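Local coordinates for spindle assembly checkpoint serine/threonine-protein kinase BUB1 (Saccharomyces cerevisiae, PDB 3ESL) that phosphorylates serine and threonine residues in spindle assembly checkpoint signalling, delaying anaphase until chromosomes are bioriented, and is represented here by its conserved N-terminal all-helical domain, at residues Glu16-Leu19 against Leu20-Glu24; Met37-Ser41 against Thr42-Glu46; Asp69-Thr72 against Tyr73-Asp76; Glu3-Ser6 against Gln7-Thr11. One frame throughout, in Å; residues are numbered along the deposited sequence. Where two conformers were deposited one is given.

Contact 1 of 4, residues Glu16-Leu19 against Leu20-Glu24; sequences EQRL and LNDLE
E16 and L20 meet one turn apart near the C-terminal end of helix 4-21, the first helix of the TPR-like, all-helical N-terminal domain. The carbonyl of E16 accepts the amide of L20 (E16 O to L20 N 3.2 Å), and the L20 side chain folds back beside the same oxygen; the E16 carboxylate itself turns to Y36 and R62. Q17 O takes the amide of N21 (N21 N to Q17 O 2.8 Å), the donor lying in the carbonyl plane, while CB and CG of N21 pack on that oxygen. R18 O then takes the amide of D22 (R18 O to D22 N 2.7 Å) and, weakly, that of L23, so the i-to-i+4 pattern runs out here. The R18 side chain bends at chi3 (74°), bringing NE toward the D22 carboxylate; OD2 sits at the edge of the guanidinium, whose plane is turned 66° from the carboxylate, and the salt bridge is long. L19 lies side by side with L23, both pointing the same way, and F33 of helix 29-47 touches both. Their closest side-chain approach is L19 CD2 to L23 CD1, 4.1 Å, and L23 CD1 also rests 3.6 Å from L19 O.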
loop_
_atom_site.group_PDB
_atom_site.type_symbol
_atom_site.label_atom_id
_atom_site.label_comp_id
_atom_site.label_asym_id
_atom_site.label_seq_id
_atom_site.Cartn_x
_atom_site.Cartn_y
_atom_site.Cartn_z
ATOM N N GLU A 16 1.756 16.519 15.850
ATOM C CA GLU A 16 1.639 15.426 16.811
ATOM C C GLU A 16 0.505 15.701 17.789
ATOM O O GLU A 16 -0.264 14.798 18.124
ATOM C CB GLU A 16 2.972 15.178 17.538
ATOM C CG GLU A 16 4.076 14.595 16.666
ATOM C CD GLU A 16 3.877 13.112 16.324
ATOM O OE1 GLU A 16 3.087 12.439 17.019
ATOM O OE2 GLU A 16 4.537 12.623 15.380
ATOM N N GLN A 17 0.392 16.958 18.230
ATOM C CA GLN A 17 -0.702 17.366 19.111
ATOM C C GLN A 17 -2.065 17.252 18.443
ATOM O O GLN A 17 -3.031 16.837 19.073
ATOM C CB GLN A 17 -0.487 18.792 19.617
ATOM C CG GLN A 17 0.633 18.901 20.645
ATOM C CD GLN A 17 0.882 20.329 21.085
ATOM O OE1 GLN A 17 1.755 20.586 21.917
ATOM N NE2 GLN A 17 0.125 21.269 20.527
ATOM N N ARG A 18 -2.135 17.634 17.168
ATOM C CA ARG A 18 -3.370 17.519 16.394
ATOM C C ARG A 18 -3.827 16.064 16.268
ATOM O O ARG A 18 -5.024 15.785 16.342
ATOM C CB ARG A 18 -3.204 18.158 15.014
ATOM C CG ARG A 18 -3.130 19.684 15.046
ATOM C CD ARG A 18 -3.081 20.269 13.643
ATOM N NE ARG A 18 -4.385 20.175 12.997
ATOM C CZ ARG A 18 -4.624 20.426 11.709
ATOM N NH1 ARG A 18 -3.641 20.781 10.891
ATOM N NH2 ARG A 18 -5.863 20.304 11.235
ATOM N N LEU A 19 -2.878 15.147 16.086
ATOM C CA LEU A 19 -3.211 13.720 16.040
ATOM C C LEU A 19 -3.838 13.277 17.358
ATOM O O LEU A 19 -4.779 12.482 17.369
ATOM C CB LEU A 19 -1.991 12.858 15.718
ATOM C CG LEU A 19 -1.341 12.997 14.331
ATOM C CD1 LEU A 19 -0.120 12.111 14.226
ATOM C CD2 LEU A 19 -2.344 12.671 13.205
ATOM N N LEU A 20 -3.320 13.798 18.471
ATOM C CA LEU A 20 -3.877 13.451 19.783
ATOM C C LEU A 20 -5.208 14.133 20.084
ATOM O O LEU A 20 -6.081 13.526 20.708
ATOM C CB LEU A 20 -2.879 13.752 20.913
ATOM C CG LEU A 20 -1.514 13.069 20.907
ATOM C CD1 LEU A 20 -0.713 13.550 22.119
ATOM C CD2 LEU A 20 -1.619 11.538 20.898
ATOM N N ASN A 21 -5.356 15.383 19.653
ATOM C CA ASN A 21 -6.494 16.221 20.033
ATOM C C ASN A 21 -7.645 16.252 19.028
ATOM O O ASN A 21 -8.804 16.359 19.423
ATOM C CB ASN A 21 -6.046 17.670 20.253
ATOM C CG ASN A 21 -5.137 17.840 21.463
ATOM O OD1 ASN A 21 -5.037 16.959 22.326
ATOM N ND2 ASN A 21 -4.467 18.986 21.527
ATOM N N ASP A 22 -7.316 16.218 17.737
ATOM C CA ASP A 22 -8.302 16.529 16.697
ATOM C C ASP A 22 -8.868 15.336 15.920
ATOM O O ASP A 22 -10.008 15.408 15.442
ATOM C CB ASP A 22 -7.742 17.562 15.710
ATOM C CG ASP A 22 -7.457 18.911 16.359
ATOM O OD1 ASP A 22 -7.953 19.176 17.477
ATOM O OD2 ASP A 22 -6.734 19.717 15.731
ATOM N N LEU A 23 -8.096 14.257 15.788
ATOM C CA LEU A 23 -8.477 13.147 14.896
ATOM C C LEU A 23 -9.849 12.590 15.169
ATOM O O LEU A 23 -10.634 12.343 14.237
ATOM C CB LEU A 23 -7.504 11.975 14.990
ATOM C CG LEU A 23 -6.300 11.805 14.084
ATOM C CD1 LEU A 23 -5.605 10.528 14.516
ATOM C CD2 LEU A 23 -6.667 11.752 12.588
ATOM N N GLU A 24 -10.130 12.375 16.453
ATOM C CA GLU A 24 -11.332 11.648 16.852
ATOM C C GLU A 24 -12.631 12.287 16.348
ATOM O O GLU A 24 -13.587 11.574 16.045
ATOM C CB GLU A 24 -11.377 11.480 18.366
ATOM C CG GLU A 24 -12.457 10.518 18.842
ATOM C CD GLU A 24 -12.276 10.123 20.288
ATOM O OE1 GLU A 24 -11.864 10.992 21.091
ATOM O OE2 GLU A 24 -12.540 8.943 20.616
#

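Contact 2 of 4, residues Met37-Ser41 against Thr42-Glu46; sequences MIWIS and TSYIE
W39 and Y44 meet inside helix 29-47 of the TPR-like domain, where the backbone widens into a pi-type turn at 42-44. The amide of Y44 reaches back five residues to W39 O (Y44 N to W39 O 3.2 Å, N-H...O angle 164°), and that of I45 likewise bonds I40 O (I45 N to I40 O 2.9 Å). W39 O also draws weak bonds from the amides of T42 and S43. The T42 amide makes a weak bond to I38 O as well, an oxygen gripped more firmly by the T42 hydroxyl (OG1 to I38 O 2.7 Å). With chi1 at 57°, T42 OG1 lies between its own backbone N and carbonyl carbon, facing back down the helix to that acceptor. The indole of W39 carries S43 CB and Y44 CB over one face; Y44 CB stands 4.0 Å from the centroid of the six-membered ring as a CH-pi contact. The two aromatic planes are 25° apart but slid past one another, so they barely overlap, and W39 CH2 touches Y44 CD1 at 3.6 Å. The phenol hydroxyl is bound by K12 and S51, tying this helix to both neighbours. The T42 hydroxyl thus adds a short bond at I38 O, where the T42 amide bond is weak, while W39 and Y44 meet through carbon contacts.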
loop_
_atom_site.group_PDB
_atom_site.type_symbol
_atom_site.label_atom_id
_atom_site.label_comp_id
_atom_site.label_asym_id
_atom_site.label_seq_id
_atom_site.Cartn_x
_atom_site.Cartn_y
_atom_site.Cartn_z
ATOM N N MET A 37 2.100 13.618 6.711
ATOM C CA MET A 37 3.030 12.794 5.937
ATOM C C MET A 37 3.664 13.535 4.756
ATOM O O MET A 37 4.859 13.382 4.480
ATOM C CB MET A 37 2.331 11.504 5.478
ATOM C CG MET A 37 2.046 10.579 6.637
ATOM S SD MET A 37 1.248 9.059 6.068
ATOM C CE MET A 37 -0.313 9.648 5.446
ATOM N N ILE A 38 2.869 14.362 4.081
ATOM C CA ILE A 38 3.373 15.159 2.976
ATOM C C ILE A 38 4.410 16.142 3.517
ATOM O O ILE A 38 5.476 16.292 2.917
ATOM C CB ILE A 38 2.241 15.875 2.225
ATOM C CG1 ILE A 38 1.388 14.839 1.467
ATOM C CG2 ILE A 38 2.791 16.923 1.237
ATOM C CD1 ILE A 38 0.074 15.370 0.974
ATOM N N TRP A 39 4.110 16.760 4.657
ATOM C CA TRP A 39 5.051 17.709 5.287
ATOM C C TRP A 39 6.358 17.020 5.701
ATOM O O TRP A 39 7.459 17.540 5.461
ATOM C CB TRP A 39 4.410 18.425 6.475
ATOM C CG TRP A 39 5.390 19.319 7.177
ATOM C CD1 TRP A 39 5.724 20.600 6.826
ATOM C CD2 TRP A 39 6.196 18.984 8.314
ATOM N NE1 TRP A 39 6.694 21.087 7.681
ATOM C CE2 TRP A 39 6.994 20.120 8.611
ATOM C CE3 TRP A 39 6.318 17.839 9.121
ATOM C CZ2 TRP A 39 7.900 20.142 9.680
ATOM C CZ3 TRP A 39 7.223 17.857 10.189
ATOM C CH2 TRP A 39 8.005 19.011 10.457
ATOM N N ILE A 40 6.246 15.849 6.322
ATOM C CA ILE A 40 7.438 15.101 6.720
ATOM C C ILE A 40 8.303 14.754 5.507
ATOM O O ILE A 40 9.524 14.932 5.532
ATOM C CB ILE A 40 7.089 13.784 7.420
ATOM C CG1 ILE A 40 6.315 14.033 8.714
ATOM C CG2 ILE A 40 8.372 12.970 7.712
ATOM C CD1 ILE A 40 5.580 12.788 9.221
ATOM N N SER A 41 7.663 14.249 4.452
ATOM C CA SER A 41 8.386 13.715 3.307
ATOM C C SER A 41 8.997 14.815 2.434
ATOM O O SER A 41 9.867 14.539 1.602
ATOM C CB SER A 41 7.474 12.805 2.479
ATOM O OG SER A 41 6.411 13.550 1.911
ATOM N N THR A 42 8.536 16.048 2.617
ATOM C CA THR A 42 9.058 17.175 1.858
ATOM C C THR A 42 9.929 18.057 2.757
ATOM O O THR A 42 11.152 18.064 2.625
ATOM C CB THR A 42 7.938 17.992 1.170
ATOM O OG1 THR A 42 6.996 18.448 2.150
ATOM C CG2 THR A 42 7.215 17.143 0.114
ATOM N N SER A 43 9.309 18.748 3.701
ATOM C CA SER A 43 10.010 19.735 4.510
ATOM C C SER A 43 10.981 19.127 5.520
ATOM O O SER A 43 12.154 19.518 5.578
ATOM C CB SER A 43 9.009 20.654 5.207
ATOM O OG SER A 43 8.257 21.368 4.243
ATOM N N TYR A 44 10.500 18.165 6.300
ATOM C CA TYR A 44 11.266 17.637 7.429
ATOM C C TYR A 44 12.453 16.756 7.014
ATOM O O TYR A 44 13.564 16.928 7.519
ATOM C CB TYR A 44 10.337 16.893 8.397
ATOM C CG TYR A 44 10.950 16.577 9.741
ATOM C CD1 TYR A 44 11.347 17.597 10.616
ATOM C CD2 TYR A 44 11.117 15.260 10.149
ATOM C CE1 TYR A 44 11.909 17.294 11.866
ATOM C CE2 TYR A 44 11.677 14.947 11.386
ATOM C CZ TYR A 44 12.071 15.964 12.236
ATOM O OH TYR A 44 12.623 15.637 13.452
ATOM N N ILE A 45 12.214 15.828 6.089
ATOM C CA ILE A 45 13.244 14.894 5.630
ATOM C C ILE A 45 14.363 15.580 4.814
ATOM O O ILE A 45 15.470 15.049 4.703
ATOM C CB ILE A 45 12.603 13.703 4.854
ATOM C CG1 ILE A 45 13.416 12.414 5.036
ATOM C CG2 ILE A 45 12.376 14.053 3.388
ATOM C CD1 ILE A 45 12.604 11.143 4.816
ATOM N N GLU A 46 14.064 16.753 4.251
ATOM C CA GLU A 46 15.057 17.555 3.519
ATOM C C GLU A 46 16.108 18.178 4.438
ATOM O O GLU A 46 17.221 18.479 4.001
ATOM C CB GLU A 46 14.374 18.657 2.698
ATOM C CG GLU A 46 14.387 18.439 1.180
ATOM C CD GLU A 46 13.261 17.546 0.668
ATOM O OE1 GLU A 46 13.083 16.423 1.193
ATOM O OE2 GLU A 46 12.555 17.964 -0.278
#

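Contact 3 of 4, residues Asp69-Thr72 against Tyr73-Asp76; sequences DMET and YRND
The backbone runs from M70 through a short 3-10 turn, with Y73 N bonded to M70 O (3.0 Å) and R74 N to E71 O (3.2 Å), directly into a type I beta turn from Y73 to D76. This is the connection between helices 49-67 and 77-90 of the TPR-like domain, and D76 is the N-cap of the second helix. Both 3-10 donors stand well above the planes of the carbonyls they bind. M70 and Y73 extend side by side in the same direction; the sulfur lies at the ring edge, a Met-aromatic contact with M70 SD 4.9 Å from the ring centroid. The phenol hydroxyl is hydrogen-bonded to D28, and P29 touches the side chain. E71 and R74 also run alongside each other. In the E71 conformer given, one of two, CG sits beside its own backbone N (chi1 -69°) and over one face of the guanidinium, toward its rim, while the carboxylate plane is turned 81° from it. A water spans the bend, donating to T72 O and accepting from N75 N at 2.7 Å. The salt bridge, which may not be permanent given the second conformer, joins one oxygen and one nitrogen, E71 OE2 to R74 NH2, at 2.8 Å.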
loop_
_atom_site.group_PDB
_atom_site.type_symbol
_atom_site.label_atom_id
_atom_site.label_comp_id
_atom_site.label_asym_id
_atom_site.label_seq_id
_atom_site.Cartn_x
_atom_site.Cartn_y
_atom_site.Cartn_z
ATOM N N ASP A 69 -9.613 -0.084 10.116
ATOM C CA ASP A 69 -10.859 -0.758 10.506
ATOM C C ASP A 69 -12.100 0.091 10.217
ATOM O O ASP A 69 -13.233 -0.373 10.413
ATOM C CB ASP A 69 -10.812 -1.244 11.963
ATOM C CG ASP A 69 -9.925 -2.485 12.151
ATOM O OD1 ASP A 69 -9.942 -3.392 11.290
ATOM O OD2 ASP A 69 -9.221 -2.558 13.177
ATOM N N MET A 70 -11.877 1.318 9.728
ATOM C CA MET A 70 -12.951 2.167 9.231
ATOM C C MET A 70 -13.323 1.682 7.834
ATOM O O MET A 70 -12.605 1.961 6.850
ATOM C CB MET A 70 -12.518 3.635 9.175
ATOM C CG MET A 70 -12.260 4.264 10.532
ATOM S SD MET A 70 -11.744 5.977 10.351
ATOM C CE MET A 70 -11.628 6.475 12.065
ATOM N N GLU A 71 -14.443 0.967 7.758
ATOM C CA GLU A 71 -14.922 0.360 6.515
ATOM C C GLU A 71 -15.165 1.383 5.413
ATOM O O GLU A 71 -15.064 1.063 4.220
ATOM C CB GLU A 71 -16.205 -0.437 6.772
ATOM C CG GLU A 71 -15.992 -1.691 7.611
ATOM C CD GLU A 71 -17.270 -2.483 7.829
ATOM O OE1 GLU A 71 -18.172 -1.991 8.545
ATOM O OE2 GLU A 71 -17.362 -3.607 7.294
ATOM N N THR A 72 -15.489 2.610 5.817
ATOM C CA THR A 72 -15.788 3.681 4.868
ATOM C C THR A 72 -14.569 4.018 4.001
ATOM O O THR A 72 -14.736 4.501 2.886
ATOM C CB THR A 72 -16.288 4.973 5.548
ATOM O OG1 THR A 72 -15.220 5.568 6.293
ATOM C CG2 THR A 72 -17.507 4.712 6.472
ATOM N N TYR A 73 -13.364 3.786 4.528
ATOM C CA TYR A 73 -12.116 4.095 3.796
ATOM C C TYR A 73 -11.564 2.944 2.941
ATOM O O TYR A 73 -10.531 3.106 2.252
ATOM C CB TYR A 73 -11.053 4.524 4.802
ATOM C CG TYR A 73 -11.140 5.961 5.251
ATOM C CD1 TYR A 73 -10.806 7.008 4.381
ATOM C CD2 TYR A 73 -11.512 6.282 6.561
ATOM C CE1 TYR A 73 -10.855 8.331 4.797
ATOM C CE2 TYR A 73 -11.534 7.596 6.988
ATOM C CZ TYR A 73 -11.213 8.610 6.110
ATOM O OH TYR A 73 -11.239 9.908 6.524
ATOM N N ARG A 74 -12.244 1.788 2.977
ATOM C CA ARG A 74 -11.732 0.570 2.321
ATOM C C ARG A 74 -11.241 0.797 0.892
ATOM O O ARG A 74 -10.168 0.313 0.510
ATOM C CB ARG A 74 -12.804 -0.525 2.309
ATOM C CG ARG A 74 -12.820 -1.394 3.529
ATOM C CD ARG A 74 -13.823 -2.519 3.320
ATOM N NE ARG A 74 -14.030 -3.313 4.529
ATOM C CZ ARG A 74 -15.109 -4.062 4.756
ATOM N NH1 ARG A 74 -16.091 -4.112 3.862
ATOM N NH2 ARG A 74 -15.213 -4.752 5.884
ATOM N N ASN A 75 -12.034 1.511 0.094
ATOM C CA ASN A 75 -11.654 1.780 -1.287
ATOM C C ASN A 75 -11.433 3.256 -1.575
ATOM O O ASN A 75 -11.715 3.732 -2.676
ATOM C CB ASN A 75 -12.640 1.121 -2.261
ATOM C CG ASN A 75 -12.481 -0.381 -2.287
ATOM O OD1 ASN A 75 -11.451 -0.899 -2.748
ATOM N ND2 ASN A 75 -13.477 -1.090 -1.772
ATOM N N ASP A 76 -10.924 3.977 -0.568
ATOM C CA ASP A 76 -10.492 5.360 -0.747
ATOM C C ASP A 76 -9.120 5.311 -1.433
ATOM O O ASP A 76 -8.174 4.742 -0.870
ATOM C CB ASP A 76 -10.399 6.052 0.624
ATOM C CG ASP A 76 -10.112 7.546 0.521
ATOM O OD1 ASP A 76 -9.216 7.951 -0.242
ATOM O OD2 ASP A 76 -10.802 8.335 1.207
HETATM O O HOH W 1 -14.411 2.845 0.403
#

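Contact 4 of 4, residues Glu3-Ser6 against Gln7-Thr11; sequences EQHS and QLNQT
H5 and N9 come together because H5 CG stands opposite its backbone N (chi1 -153°), which brings the imidazole alongside the N9 amide, while N9 takes chi1 -98°, swinging that amide back toward the preceding turn. The two flat groups lie side by side with planes 26° apart, and N9 ND2 approaches H5 CD2 to 3.4 Å. The same nitrogen donates to H5 O (N9 ND2 to H5 O 3.3 Å), the acceptor lying in the amide plane of N9 although the donor stands above that of the carbonyl. The backbone amide of N9 reaches the oxygen from the other face (N9 N to H5 O 2.9 Å). Two bonds from one residue grip this oxygen, and the side-chain one helps fix the rotation of the N9 amide. These are the first two turns of helix 4-21, the opening helix of the TPR-like domain, and its regular i-to-i+4 bonds continue from Q4 O to L8 N at 3.0 Å and from S6 O to Q10 N, after a weak one from Q7 N to E3 O. Q4 and L8 project the same way, Q4 CG lying 4.2 Å from L8 CD1; L8 also rests on W39 and V47 of helix 29-47, and H5 touches V47. Q10 folds its CG over S6 O at 3.2 Å. Two residues after H5, Q7 O is held in the same double fashion, by the T11 amide and by the T11 hydroxyl (T11 OG1 to Q7 O 3.2 Å), which arrive from opposite faces of the carbonyl plane.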
loop_
_atom_site.group_PDB
_atom_site.type_symbol
_atom_site.label_atom_id
_atom_site.label_comp_id
_atom_site.label_asym_id
_atom_site.label_seq_id
_atom_site.Cartn_x
_atom_site.Cartn_y
_atom_site.Cartn_z
ATOM N N GLU A 3 17.324 28.477 13.040
ATOM C CA GLU A 3 16.088 29.243 12.687
ATOM C C GLU A 3 15.072 28.386 11.926
ATOM O O GLU A 3 13.886 28.369 12.264
ATOM C CB GLU A 3 16.432 30.522 11.900
ATOM C CG GLU A 3 17.380 30.328 10.702
ATOM C CD GLU A 3 17.666 31.622 9.945
ATOM O OE1 GLU A 3 17.913 32.664 10.593
ATOM O OE2 GLU A 3 17.654 31.591 8.693
ATOM N N GLN A 4 15.551 27.672 10.909
ATOM C CA GLN A 4 14.717 26.792 10.093
ATOM C C GLN A 4 14.386 25.503 10.843
ATOM O O GLN A 4 13.236 25.063 10.857
ATOM C CB GLN A 4 15.424 26.473 8.775
ATOM C CG GLN A 4 14.554 25.780 7.741
ATOM C CD GLN A 4 15.269 25.584 6.416
ATOM O OE1 GLN A 4 16.325 24.949 6.352
ATOM N NE2 GLN A 4 14.691 26.124 5.349
ATOM N N HIS A 5 15.404 24.912 11.468
ATOM C CA HIS A 5 15.268 23.658 12.212
ATOM C C HIS A 5 14.260 23.778 13.363
ATOM O O HIS A 5 13.470 22.856 13.610
ATOM C CB HIS A 5 16.640 23.223 12.739
ATOM C CG HIS A 5 16.778 21.745 12.937
ATOM N ND1 HIS A 5 17.341 20.917 11.989
ATOM C CD2 HIS A 5 16.437 20.947 13.978
ATOM C CE1 HIS A 5 17.335 19.672 12.436
ATOM N NE2 HIS A 5 16.792 19.663 13.639
ATOM N N SER A 6 14.287 24.922 14.050
ATOM C CA SER A 6 13.390 25.207 15.176
ATOM C C SER A 6 11.929 25.332 14.745
ATOM O O SER A 6 11.028 24.792 15.399
ATOM C CB SER A 6 13.833 26.488 15.890
ATOM O OG SER A 6 12.850 26.920 16.815
ATOM N N GLN A 7 11.708 26.057 13.650
ATOM C CA GLN A 7 10.377 26.207 13.074
ATOM C C GLN A 7 9.846 24.847 12.624
ATOM O O GLN A 7 8.673 24.531 12.839
ATOM C CB GLN A 7 10.387 27.223 11.920
ATOM C CG GLN A 7 10.420 28.687 12.393
ATOM C CD GLN A 7 10.820 29.688 11.303
ATOM O OE1 GLN A 7 11.635 29.388 10.426
ATOM N NE2 GLN A 7 10.258 30.892 11.375
ATOM N N LEU A 8 10.719 24.038 12.030
ATOM C CA LEU A 8 10.334 22.702 11.578
ATOM C C LEU A 8 9.969 21.814 12.756
ATOM O O LEU A 8 8.992 21.064 12.695
ATOM C CB LEU A 8 11.439 22.062 10.732
ATOM C CG LEU A 8 11.662 22.655 9.336
ATOM C CD1 LEU A 8 12.928 22.088 8.735
ATOM C CD2 LEU A 8 10.477 22.434 8.409
ATOM N N ASN A 9 10.730 21.906 13.844
ATOM C CA ASN A 9 10.395 21.128 15.040
ATOM C C ASN A 9 9.090 21.513 15.714
ATOM O O ASN A 9 8.385 20.651 16.257
ATOM C CB ASN A 9 11.535 21.118 16.053
ATOM C CG ASN A 9 12.371 19.877 15.944
ATOM O OD1 ASN A 9 12.120 18.887 16.637
ATOM N ND2 ASN A 9 13.347 19.897 15.042
ATOM N N GLN A 10 8.766 22.804 15.693
ATOM C CA GLN A 10 7.490 23.258 16.237
ATOM C C GLN A 10 6.348 22.693 15.394
ATOM O O GLN A 10 5.313 22.306 15.930
ATOM C CB GLN A 10 7.414 24.782 16.264
ATOM C CG GLN A 10 8.423 25.399 17.220
ATOM C CD GLN A 10 8.366 26.909 17.249
ATOM O OE1 GLN A 10 8.103 27.561 16.238
ATOM N NE2 GLN A 10 8.623 27.474 18.417
ATOM N N THR A 11 6.558 22.657 14.079
ATOM C CA THR A 11 5.536 22.165 13.155
ATOM C C THR A 11 5.280 20.683 13.420
ATOM O O THR A 11 4.121 20.253 13.444
ATOM C CB THR A 11 5.894 22.423 11.678
ATOM O OG1 THR A 11 5.936 23.838 11.437
ATOM C CG2 THR A 11 4.836 21.827 10.743
#

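How the contacts relate
Contacts 4 and 1 belong to opposite ends of helix 4-21, their centres about 19 Å apart. Contact 2 lies in helix 29-47 and touches contact 4, W39 packing on L8 and T11 and S43 on L8, so these two join the first pair of helices. Contact 4 is a surface contact of polar side chains gripping backbone oxygens; contacts 1 and 2 are partly buried, pairing leucines in one and aromatic rings in the other. Contact 3, also at the surface, stands apart in an interhelical loop, about 25 Å from contact 2 between centres. Salt bridges occur in contacts 1 and 3, while contacts 2 and 4 have none across their segments.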